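Local coordinates for protein B-agarase (Saccharophagus degradans, PDB 4BQ2) that probably hydrolyses agarose as a family 50 exo-beta-agarase, cleaving beta-1,4 linkages from a chain end, at residues G435-D440 with F487-K492; R471-E476 with H592-H597; A602-W607 with D622-N627. One frame throughout, in Å; residues are numbered along the deposited sequence.

Contact 1 of 3, residues G435-D440 with F487-K492; sequences GWVIGD and FIDNEK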
loop_
_atom_site.group_PDB
_atom_site.type_symbol
_atom_site.label_atom_id
_atom_site.label_comp_id
_atom_site.label_asym_id
_atom_site.label_seq_id
_atom_site.Cartn_x
_atom_site.Cartn_y
_atom_site.Cartn_z
ATOM N N GLY A 435 10.418 11.801 7.767
ATOM C CA GLY A 435 11.800 11.514 7.434
ATOM C C GLY A 435 11.985 10.017 7.415
ATOM O O GLY A 435 11.104 9.247 7.884
ATOM N N TRP A 436 13.111 9.607 6.847
ATOM C CA TRP A 436 13.499 8.201 6.800
ATOM C C TRP A 436 14.879 8.088 7.422
ATOM O O TRP A 436 15.773 8.864 7.078
ATOM C CB TRP A 436 13.677 7.737 5.352
ATOM C CG TRP A 436 12.557 7.851 4.389
ATOM C CD1 TRP A 436 12.320 8.894 3.532
ATOM C CD2 TRP A 436 11.568 6.845 4.086
ATOM N NE1 TRP A 436 11.244 8.609 2.729
ATOM C CE2 TRP A 436 10.775 7.349 3.031
ATOM C CE3 TRP A 436 11.306 5.571 4.582
ATOM C CZ2 TRP A 436 9.683 6.628 2.486
ATOM C CZ3 TRP A 436 10.228 4.819 4.034
ATOM C CH2 TRP A 436 9.416 5.365 3.016
ATOM N N VAL A 437 15.064 7.117 8.314
ATOM C CA VAL A 437 16.382 6.873 8.889
ATOM C C VAL A 437 17.071 5.836 8.020
ATOM O O VAL A 437 16.749 4.636 8.061
ATOM C CB VAL A 437 16.316 6.422 10.380
ATOM C CG1 VAL A 437 17.731 6.248 10.981
ATOM C CG2 VAL A 437 15.526 7.439 11.162
ATOM N N ILE A 438 18.020 6.327 7.220
ATOM C CA ILE A 438 18.773 5.475 6.320
ATOM C C ILE A 438 20.244 5.765 6.540
ATOM O O ILE A 438 20.611 6.808 7.096
ATOM C CB ILE A 438 18.376 5.697 4.830
ATOM C CG1 ILE A 438 18.794 7.108 4.340
ATOM C CG2 ILE A 438 16.875 5.458 4.633
ATOM C CD1 ILE A 438 18.575 7.362 2.838
ATOM N N GLY A 439 21.098 4.861 6.096
ATOM C CA GLY A 439 22.532 5.091 6.280
ATOM C C GLY A 439 23.329 3.800 6.277
ATOM O O GLY A 439 22.806 2.750 5.944
ATOM N N ASP A 440 24.597 3.882 6.653
ATOM C CA ASP A 440 25.474 2.717 6.573
ATOM C C ASP A 440 25.553 1.914 7.857
ATOM O O ASP A 440 26.469 1.094 7.980
ATOM C CB ASP A 440 26.898 3.164 6.206
ATOM C CG ASP A 440 26.967 3.791 4.855
ATOM O OD1 ASP A 440 26.271 3.271 3.949
ATOM O OD2 ASP A 440 27.700 4.803 4.708
ATOM N N PHE A 487 5.955 11.685 10.959
ATOM C CA PHE A 487 6.144 10.239 10.717
ATOM C C PHE A 487 7.620 9.950 10.484
ATOM O O PHE A 487 8.326 10.739 9.821
ATOM C CB PHE A 487 5.408 9.800 9.441
ATOM C CG PHE A 487 3.909 9.874 9.571
ATOM C CD1 PHE A 487 3.216 8.955 10.376
ATOM C CD2 PHE A 487 3.190 10.842 8.894
ATOM C CE1 PHE A 487 1.829 9.019 10.494
ATOM C CE2 PHE A 487 1.793 10.919 9.022
ATOM C CZ PHE A 487 1.118 10.000 9.826
ATOM N N ILE A 488 8.110 8.869 11.056
ATOM C CA ILE A 488 9.480 8.454 10.745
ATOM C C ILE A 488 9.422 7.004 10.249
ATOM O O ILE A 488 8.855 6.129 10.922
ATOM C CB ILE A 488 10.439 8.576 11.948
ATOM C CG1 ILE A 488 10.566 10.036 12.443
ATOM C CG2 ILE A 488 11.822 8.008 11.570
ATOM C CD1 ILE A 488 11.289 11.029 11.522
ATOM N N ASP A 489 9.990 6.765 9.065
ATOM C CA ASP A 489 10.031 5.413 8.447
ATOM C C ASP A 489 8.632 4.947 8.049
ATOM O O ASP A 489 7.695 5.686 8.190
ATOM C CB ASP A 489 10.739 4.387 9.355
ATOM C CG ASP A 489 12.249 4.588 9.405
ATOM O OD1 ASP A 489 12.829 5.227 8.472
ATOM O OD2 ASP A 489 12.865 4.105 10.397
ATOM N N ASN A 490 8.490 3.725 7.513
ATOM C CA ASN A 490 7.224 3.293 6.983
ATOM C C ASN A 490 7.270 1.798 6.701
ATOM O O ASN A 490 8.229 1.336 6.041
ATOM C CB ASN A 490 6.963 4.043 5.662
ATOM C CG ASN A 490 5.703 3.588 4.965
ATOM O OD1 ASN A 490 4.613 3.857 5.455
ATOM N ND2 ASN A 490 5.836 2.958 3.778
ATOM N N GLU A 491 6.271 1.049 7.199
ATOM C CA GLU A 491 6.107 -0.372 6.833
ATOM C C GLU A 491 7.414 -1.178 6.943
ATOM O O GLU A 491 7.817 -1.913 6.030
ATOM C CB GLU A 491 5.510 -0.470 5.418
ATOM C CG GLU A 491 4.136 0.188 5.318
ATOM C CD GLU A 491 3.435 -0.083 3.998
ATOM O OE1 GLU A 491 4.043 -0.732 3.120
ATOM O OE2 GLU A 491 2.263 0.347 3.848
ATOM N N LYS A 492 8.067 -1.055 8.094
ATOM C CA LYS A 492 9.272 -1.816 8.368
ATOM C C LYS A 492 8.883 -3.265 8.600
ATOM O O LYS A 492 7.811 -3.555 9.123
ATOM C CB LYS A 492 10.005 -1.231 9.593
ATOM C CG LYS A 492 10.348 0.267 9.434
ATOM C CD LYS A 492 11.394 0.731 10.470
ATOM C CE LYS A 492 12.788 0.277 10.030
ATOM N NZ LYS A 492 13.296 0.962 8.787
HETATM O O HOH W 1 13.815 3.731 6.471
HETATM O O HOH W 2 15.242 3.128 9.868
#
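Gly-435 closes the last rung of a parallel strand pairing with Ile-488. Its N donates to Phe-487 O at 3.1 Å, and its O accepts from Asp-489 N at 3.0 Å. Ile-488 CD1 lies alongside this glycine, 3.9 Å from Gly-435 N. After Gly-435 the strand pairing ends, though Trp-436 and Asp-489 stay close, CA to CA 4.7 Å. The indole CG stands anti to the carbonyl carbon (chi1 -58°), which brings the far end of the ring back alongside Asn-490, CZ3 3.7 Å from its CB, with the ring and amide planes almost perpendicular. Asn-490 OD1 accepts from Arg-603 NE. Trp-418 meets the same indole with its plane only slightly tilted, and a glycerol is bound nearby. Val-437 no longer pairs with a backbone. Its N-H goes to the carboxylate of Asp-489, reaching OD1 on the syn side at 2.9 Å, 25° out of the carboxylate plane. Asp-489 OD1 also takes a water proton, while OD2 accepts from a second water that bridges to Val-437 O and Lys-492 NZ; Tyr-582 OH bonds OD2, and Lys-492 NZ forms a salt bridge with it at 3.6 Å. Several partners thus fix the rotation of this buried acid. On the helix-covered side, Val-437 CG2 meets Ile-488 CG2 at 3.8 Å, with helix 460-477 against the valine and helix 565-593 against the isoleucine. Parallel strands ending in loops fit a (beta/alpha)8 barrel, and the Asn-490-Glu-491 pair after strand 483-488 matches the Asn-Glu motif of clan GH-A, consistent with the active-site end.

Contact 2 of 3, residues R471-E476 with H592-H597; sequences RVVSEE and HYMPNH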
loop_
_atom_site.group_PDB
_atom_site.type_symbol
_atom_site.label_atom_id
_atom_site.label_comp_id
_atom_site.label_asym_id
_atom_site.label_seq_id
_atom_site.Cartn_x
_atom_site.Cartn_y
_atom_site.Cartn_z
ATOM N N ARG A 471 17.213 16.159 12.409
ATOM C CA ARG A 471 17.791 17.475 12.123
ATOM C C ARG A 471 17.287 18.047 10.824
ATOM O O ARG A 471 16.860 19.213 10.781
ATOM C CB ARG A 471 19.324 17.434 12.138
ATOM C CG ARG A 471 19.948 18.825 12.012
ATOM C CD ARG A 471 21.470 18.752 11.796
ATOM N NE ARG A 471 21.743 18.323 10.438
ATOM C CZ ARG A 471 21.626 19.112 9.375
ATOM N NH1 ARG A 471 21.299 20.395 9.514
ATOM N NH2 ARG A 471 21.850 18.633 8.185
ATOM N N VAL A 472 17.299 17.231 9.757
ATOM C CA VAL A 472 16.865 17.703 8.440
ATOM C C VAL A 472 15.356 18.059 8.443
ATOM O O VAL A 472 14.953 19.145 8.005
ATOM C CB VAL A 472 17.172 16.674 7.332
ATOM C CG1 VAL A 472 16.542 17.104 5.995
ATOM C CG2 VAL A 472 18.685 16.617 7.094
ATOM N N VAL A 473 14.521 17.155 8.958
ATOM C CA VAL A 473 13.087 17.468 9.110
ATOM C C VAL A 473 12.855 18.793 9.886
ATOM O O VAL A 473 12.010 19.586 9.507
ATOM C CB VAL A 473 12.321 16.340 9.838
ATOM C CG1 VAL A 473 10.848 16.739 9.972
ATOM C CG2 VAL A 473 12.465 14.986 9.110
ATOM N N SER A 474 13.593 19.004 10.979
ATOM C CA SER A 474 13.415 20.216 11.781
ATOM C C SER A 474 13.767 21.473 10.974
ATOM O O SER A 474 13.080 22.505 11.055
ATOM C CB SER A 474 14.226 20.180 13.077
ATOM O OG SER A 474 14.067 21.413 13.778
ATOM N N GLU A 475 14.831 21.372 10.185
ATOM C CA GLU A 475 15.220 22.459 9.280
ATOM C C GLU A 475 14.111 22.785 8.251
ATOM O O GLU A 475 13.872 23.972 7.918
ATOM C CB GLU A 475 16.509 22.051 8.573
ATOM C CG GLU A 475 17.113 23.104 7.693
ATOM C CD GLU A 475 18.449 22.615 7.192
ATOM O OE1 GLU A 475 18.491 21.546 6.562
ATOM O OE2 GLU A 475 19.453 23.269 7.496
ATOM N N GLU A 476 13.427 21.736 7.773
ATOM C CA GLU A 476 12.294 21.886 6.874
ATOM C C GLU A 476 11.039 22.521 7.466
ATOM O O GLU A 476 10.404 23.331 6.799
ATOM C CB GLU A 476 11.863 20.522 6.287
ATOM C CG GLU A 476 12.937 19.845 5.478
ATOM C CD GLU A 476 12.499 18.540 4.861
ATOM O OE1 GLU A 476 11.926 17.685 5.543
ATOM O OE2 GLU A 476 12.775 18.353 3.664
ATOM N N HIS A 592 14.596 15.711 20.354
ATOM C CA HIS A 592 15.763 16.596 20.418
ATOM C C HIS A 592 15.649 17.859 19.522
ATOM O O HIS A 592 15.949 18.999 19.946
ATOM C CB HIS A 592 17.023 15.805 20.041
ATOM C CG HIS A 592 18.268 16.619 20.137
ATOM N ND1 HIS A 592 18.944 16.799 21.324
ATOM C CD2 HIS A 592 18.926 17.356 19.212
ATOM C CE1 HIS A 592 19.987 17.594 21.119
ATOM N NE2 HIS A 592 20.000 17.939 19.844
ATOM N N TYR A 593 15.243 17.650 18.272
ATOM C CA TYR A 593 15.240 18.724 17.286
ATOM C C TYR A 593 13.890 19.361 17.149
ATOM O O TYR A 593 13.800 20.493 16.667
ATOM C CB TYR A 593 15.703 18.198 15.922
ATOM C CG TYR A 593 17.201 17.952 15.861
ATOM C CD1 TYR A 593 18.084 19.032 15.762
ATOM C CD2 TYR A 593 17.730 16.667 15.899
ATOM C CE1 TYR A 593 19.452 18.829 15.683
ATOM C CE2 TYR A 593 19.106 16.458 15.823
ATOM C CZ TYR A 593 19.957 17.548 15.705
ATOM O OH TYR A 593 21.335 17.413 15.648
ATOM N N MET A 594 12.842 18.626 17.524
ATOM C CA MET A 594 11.465 19.166 17.374
ATOM C C MET A 594 10.728 18.891 18.648
ATOM O O MET A 594 9.789 18.104 18.669
ATOM C CB MET A 594 10.740 18.543 16.156
ATOM C CG MET A 594 11.336 18.964 14.815
ATOM S SD MET A 594 10.919 17.898 13.414
ATOM C CE MET A 594 11.969 16.473 13.732
ATOM N N PRO A 595 11.144 19.562 19.747
ATOM C CA PRO A 595 10.555 19.231 21.032
ATOM C C PRO A 595 9.058 19.515 21.174
ATOM O O PRO A 595 8.421 18.947 22.083
ATOM C CB PRO A 595 11.351 20.092 22.005
ATOM C CG PRO A 595 11.761 21.287 21.203
ATOM C CD PRO A 595 12.106 20.683 19.853
ATOM N N ASN A 596 8.515 20.402 20.334
ATOM C CA ASN A 596 7.121 20.789 20.408
ATOM C C ASN A 596 6.162 19.866 19.637
ATOM O O ASN A 596 4.955 19.932 19.853
ATOM C CB ASN A 596 6.948 22.204 19.875
ATOM C CG ASN A 596 7.810 23.224 20.598
ATOM O OD1 ASN A 596 8.733 23.833 20.007
ATOM N ND2 ASN A 596 7.558 23.390 21.864
ATOM N N HIS A 597 6.694 19.020 18.750
ATOM C CA HIS A 597 5.851 18.335 17.769
ATOM C C HIS A 597 5.595 16.878 18.091
ATOM O O HIS A 597 6.451 16.212 18.669
ATOM C CB HIS A 597 6.448 18.504 16.363
ATOM C CG HIS A 597 6.291 19.897 15.858
ATOM N ND1 HIS A 597 7.193 20.900 16.146
ATOM C CD2 HIS A 597 5.318 20.463 15.109
ATOM C CE1 HIS A 597 6.768 22.033 15.608
ATOM N NE2 HIS A 597 5.644 21.787 14.954
#
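On the helical outer layer of the barrel, Arg-471, Val-473 and Ser-474 of helix 460-477 pack against Tyr-593 and Met-594, where helix 565-593 runs out into a turn. The phenol ring of Tyr-593 lies flat against the start of the first segment: Arg-471 CB sits over one face in a CH-pi contact, 3.7 Å from the ring centroid, with the backbone N of Arg-471 over the same face. His-592 CD2 covers the opposite face, so the ring is sandwiched. Beyond CG the arginine chain bends at chi3 (74°) and leaves the ring; its guanidinium, turned 81° from the phenol plane, forms a salt bridge with Glu-468. One turn along, Ser-474 CB rests against Met-594 CG at 3.6 Å. The serine OG, in one of two modelled positions, lies 3.0 Å from Tyr-593 O, a doubtful bond. Deeper in, Met-594 SD reaches Val-473 CG1 at 3.6 Å, the two side chains crossing at about a right angle, and the methionine continues inward to Val-486 of strand 483-488. Met-594 is the first residue to leave helical geometry and opens a type I turn leading to strand 598-599, the helix-to-strand return of a (beta/alpha)8 barrel.

Contact 3 of 3, residues A602-W607 with D622-N627; sequences ARFPDW and DVVSYN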
loop_
_atom_site.group_PDB
_atom_site.type_symbol
_atom_site.label_atom_id
_atom_site.label_comp_id
_atom_site.label_asym_id
_atom_site.label_seq_id
_atom_site.Cartn_x
_atom_site.Cartn_y
_atom_site.Cartn_z
ATOM N N ALA A 602 5.572 4.650 13.109
ATOM C CA ALA A 602 6.333 4.084 12.000
ATOM C C ALA A 602 5.444 3.423 10.961
ATOM O O ALA A 602 5.944 2.695 10.074
ATOM C CB ALA A 602 7.396 3.097 12.525
ATOM N N ARG A 603 4.134 3.692 11.067
ATOM C CA ARG A 603 3.156 3.257 10.056
ATOM C C ARG A 603 3.142 1.731 9.847
ATOM O O ARG A 603 3.689 1.197 8.847
ATOM C CB ARG A 603 3.394 4.030 8.731
ATOM C CG ARG A 603 3.578 5.534 8.995
ATOM C CD ARG A 603 4.177 6.280 7.783
ATOM N NE ARG A 603 3.329 6.189 6.587
ATOM C CZ ARG A 603 2.219 6.919 6.382
ATOM N NH1 ARG A 603 1.789 7.816 7.283
ATOM N NH2 ARG A 603 1.547 6.777 5.247
ATOM N N PHE A 604 2.474 1.041 10.762
ATOM C CA PHE A 604 2.462 -0.437 10.753
ATOM C C PHE A 604 1.466 -0.954 9.725
ATOM O O PHE A 604 0.278 -0.586 9.755
ATOM C CB PHE A 604 1.997 -0.977 12.118
ATOM C CG PHE A 604 2.881 -0.621 13.275
ATOM C CD1 PHE A 604 4.247 -0.885 13.244
ATOM C CD2 PHE A 604 2.327 -0.086 14.439
ATOM C CE1 PHE A 604 5.051 -0.601 14.337
ATOM C CE2 PHE A 604 3.121 0.200 15.536
ATOM C CZ PHE A 604 4.486 -0.076 15.490
ATOM N N PRO A 605 1.917 -1.829 8.817
ATOM C CA PRO A 605 0.967 -2.510 7.932
ATOM C C PRO A 605 0.416 -3.759 8.609
ATOM O O PRO A 605 0.919 -4.165 9.682
ATOM C CB PRO A 605 1.835 -2.922 6.742
ATOM C CG PRO A 605 3.219 -3.095 7.309
ATOM C CD PRO A 605 3.302 -2.297 8.621
ATOM N N ASP A 606 -0.579 -4.392 8.000
ATOM C CA ASP A 606 -1.110 -5.632 8.579
ATOM C C ASP A 606 -0.121 -6.799 8.619
ATOM O O ASP A 606 -0.229 -7.687 9.446
ATOM C CB ASP A 606 -2.458 -5.995 7.959
ATOM C CG ASP A 606 -2.350 -6.518 6.553
ATOM O OD1 ASP A 606 -1.340 -6.292 5.850
ATOM O OD2 ASP A 606 -3.315 -7.185 6.144
ATOM N N TRP A 607 0.880 -6.770 7.753
ATOM C CA TRP A 607 1.904 -7.814 7.733
ATOM C C TRP A 607 3.115 -7.458 8.586
ATOM O O TRP A 607 4.158 -8.128 8.543
ATOM C CB TRP A 607 2.290 -8.143 6.264
ATOM C CG TRP A 607 2.559 -6.915 5.403
ATOM C CD1 TRP A 607 1.666 -6.274 4.593
ATOM C CD2 TRP A 607 3.808 -6.196 5.281
ATOM N NE1 TRP A 607 2.277 -5.207 3.978
ATOM C CE2 TRP A 607 3.587 -5.137 4.377
ATOM C CE3 TRP A 607 5.083 -6.352 5.848
ATOM C CZ2 TRP A 607 4.598 -4.216 4.015
ATOM C CZ3 TRP A 607 6.115 -5.429 5.486
ATOM C CH2 TRP A 607 5.846 -4.372 4.568
ATOM N N ASP A 622 3.652 9.627 20.349
ATOM C CA ASP A 622 2.486 10.401 20.803
ATOM C C ASP A 622 1.218 9.815 20.209
ATOM O O ASP A 622 0.186 9.780 20.852
ATOM C CB ASP A 622 2.633 11.863 20.395
ATOM C CG ASP A 622 3.849 12.530 21.053
ATOM O OD1 ASP A 622 3.798 12.802 22.265
ATOM O OD2 ASP A 622 4.871 12.730 20.380
ATOM N N VAL A 623 1.310 9.372 18.955
ATOM C CA VAL A 623 0.163 8.828 18.229
ATOM C C VAL A 623 0.705 7.578 17.482
ATOM O O VAL A 623 1.736 7.676 16.810
ATOM C CB VAL A 623 -0.386 9.837 17.191
ATOM C CG1 VAL A 623 -1.560 9.231 16.440
ATOM C CG2 VAL A 623 -0.856 11.128 17.843
ATOM N N VAL A 624 0.039 6.425 17.616
ATOM C CA VAL A 624 0.472 5.198 16.940
ATOM C C VAL A 624 -0.143 5.131 15.537
ATOM O O VAL A 624 -1.380 5.261 15.383
ATOM C CB VAL A 624 0.080 3.933 17.748
ATOM C CG1 VAL A 624 0.644 2.695 17.065
ATOM C CG2 VAL A 624 0.645 4.014 19.177
ATOM N N SER A 625 0.685 4.933 14.506
ATOM C CA SER A 625 0.156 4.927 13.110
ATOM C C SER A 625 0.107 3.536 12.522
ATOM O O SER A 625 1.037 2.726 12.723
ATOM C CB SER A 625 0.998 5.813 12.187
ATOM O OG SER A 625 2.359 5.586 12.441
ATOM N N TYR A 626 -0.969 3.280 11.788
ATOM C CA TYR A 626 -1.197 2.006 11.097
ATOM C C TYR A 626 -1.624 2.330 9.659
ATOM O O TYR A 626 -2.408 3.261 9.430
ATOM C CB TYR A 626 -2.349 1.224 11.741
ATOM C CG TYR A 626 -2.253 1.021 13.260
ATOM C CD1 TYR A 626 -1.563 -0.076 13.798
ATOM C CD2 TYR A 626 -2.833 1.938 14.145
ATOM C CE1 TYR A 626 -1.467 -0.274 15.187
ATOM C CE2 TYR A 626 -2.750 1.757 15.538
ATOM C CZ TYR A 626 -2.062 0.656 16.046
ATOM O OH TYR A 626 -1.973 0.474 17.414
ATOM N N ASN A 627 -1.142 1.538 8.711
ATOM C CA ASN A 627 -1.644 1.572 7.314
ATOM C C ASN A 627 -2.580 0.357 7.202
ATOM O O ASN A 627 -2.149 -0.747 7.488
ATOM C CB ASN A 627 -0.470 1.388 6.336
ATOM C CG ASN A 627 0.479 2.564 6.349
ATOM O OD1 ASN A 627 0.154 3.607 6.918
ATOM N ND2 ASN A 627 1.661 2.398 5.767
HETATM O O HOH W 3 3.425 3.245 14.398
HETATM O O HOH W 4 -1.287 -2.992 5.598
#
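The backbones of 602-606 and 624-627 run at 51° to each other and meet in a single bridge at Phe-604 and Tyr-626, where Phe-604 N donates to Ser-625 O at 3.0 Å and Asn-627 N to Phe-604 O at 2.8 Å. Two waters extend the pairing, one joining Ala-602 N to Ser-625 O, the other Asp-606 N to Asn-627 O. Ser-625 adds a side-chain link: with chi1 at 44° its OG lies between backbone N and carbonyl carbon, accepts from Arg-603 N at 2.9 Å, and is also bonded to Leu-600 O. The Phe-604 side chain lies away from Ser-625 OG. Its ring edge meets Val-624 CG1, 3.8 Å from CE2, and Tyr-626 CE1, 3.9 Å from CD2, while the two aromatic rings are inclined at 51°. Val-613 and Ala-617 of helix 611-620 also touch the phenylalanine. Arg-603 and Asn-627 lie next to each other on the polar side: Asn-627 OD1 stands over one face of the guanidinium, offset toward its rim, and touches Arg-603 CB at 3.7 Å. Both groups are held by outside partners, the arginine NE by Asn-490 and NH2 by a salt bridge to Glu-652, the asparagine ND2 by Glu-491. An apolar side packed on helix 611-620 and a polar side of Arg-603 and Asn-627 at the strand ends are consistent with a (beta/alpha)8 barrel, with the polar side probably bordering the active site.

All three contacts lie in the barrel domain, well apart from the calcium site. Contacts 1 and 2 alternate along the chain and their centres are about 15 Å apart; helix 460-477 leads directly into strand 483-488, and Val-473 CG2 packs on Gly-435 CA, 3.9 Å away, tying the helical layer to the strand pairing. Contact 3 follows later in the sequence, about 13 Å from contact 1 and 21 Å from contact 2, centre to centre. Contacts 1 and 3 touch where Asn-490 and Glu-491, just after strand 483-488, meet Arg-603 and Asn-627, with Arg-603 also making a cation-pi contact with Phe-487. Contact 2 thus belongs to the outer wall, and the other two to the probable substrate-facing end.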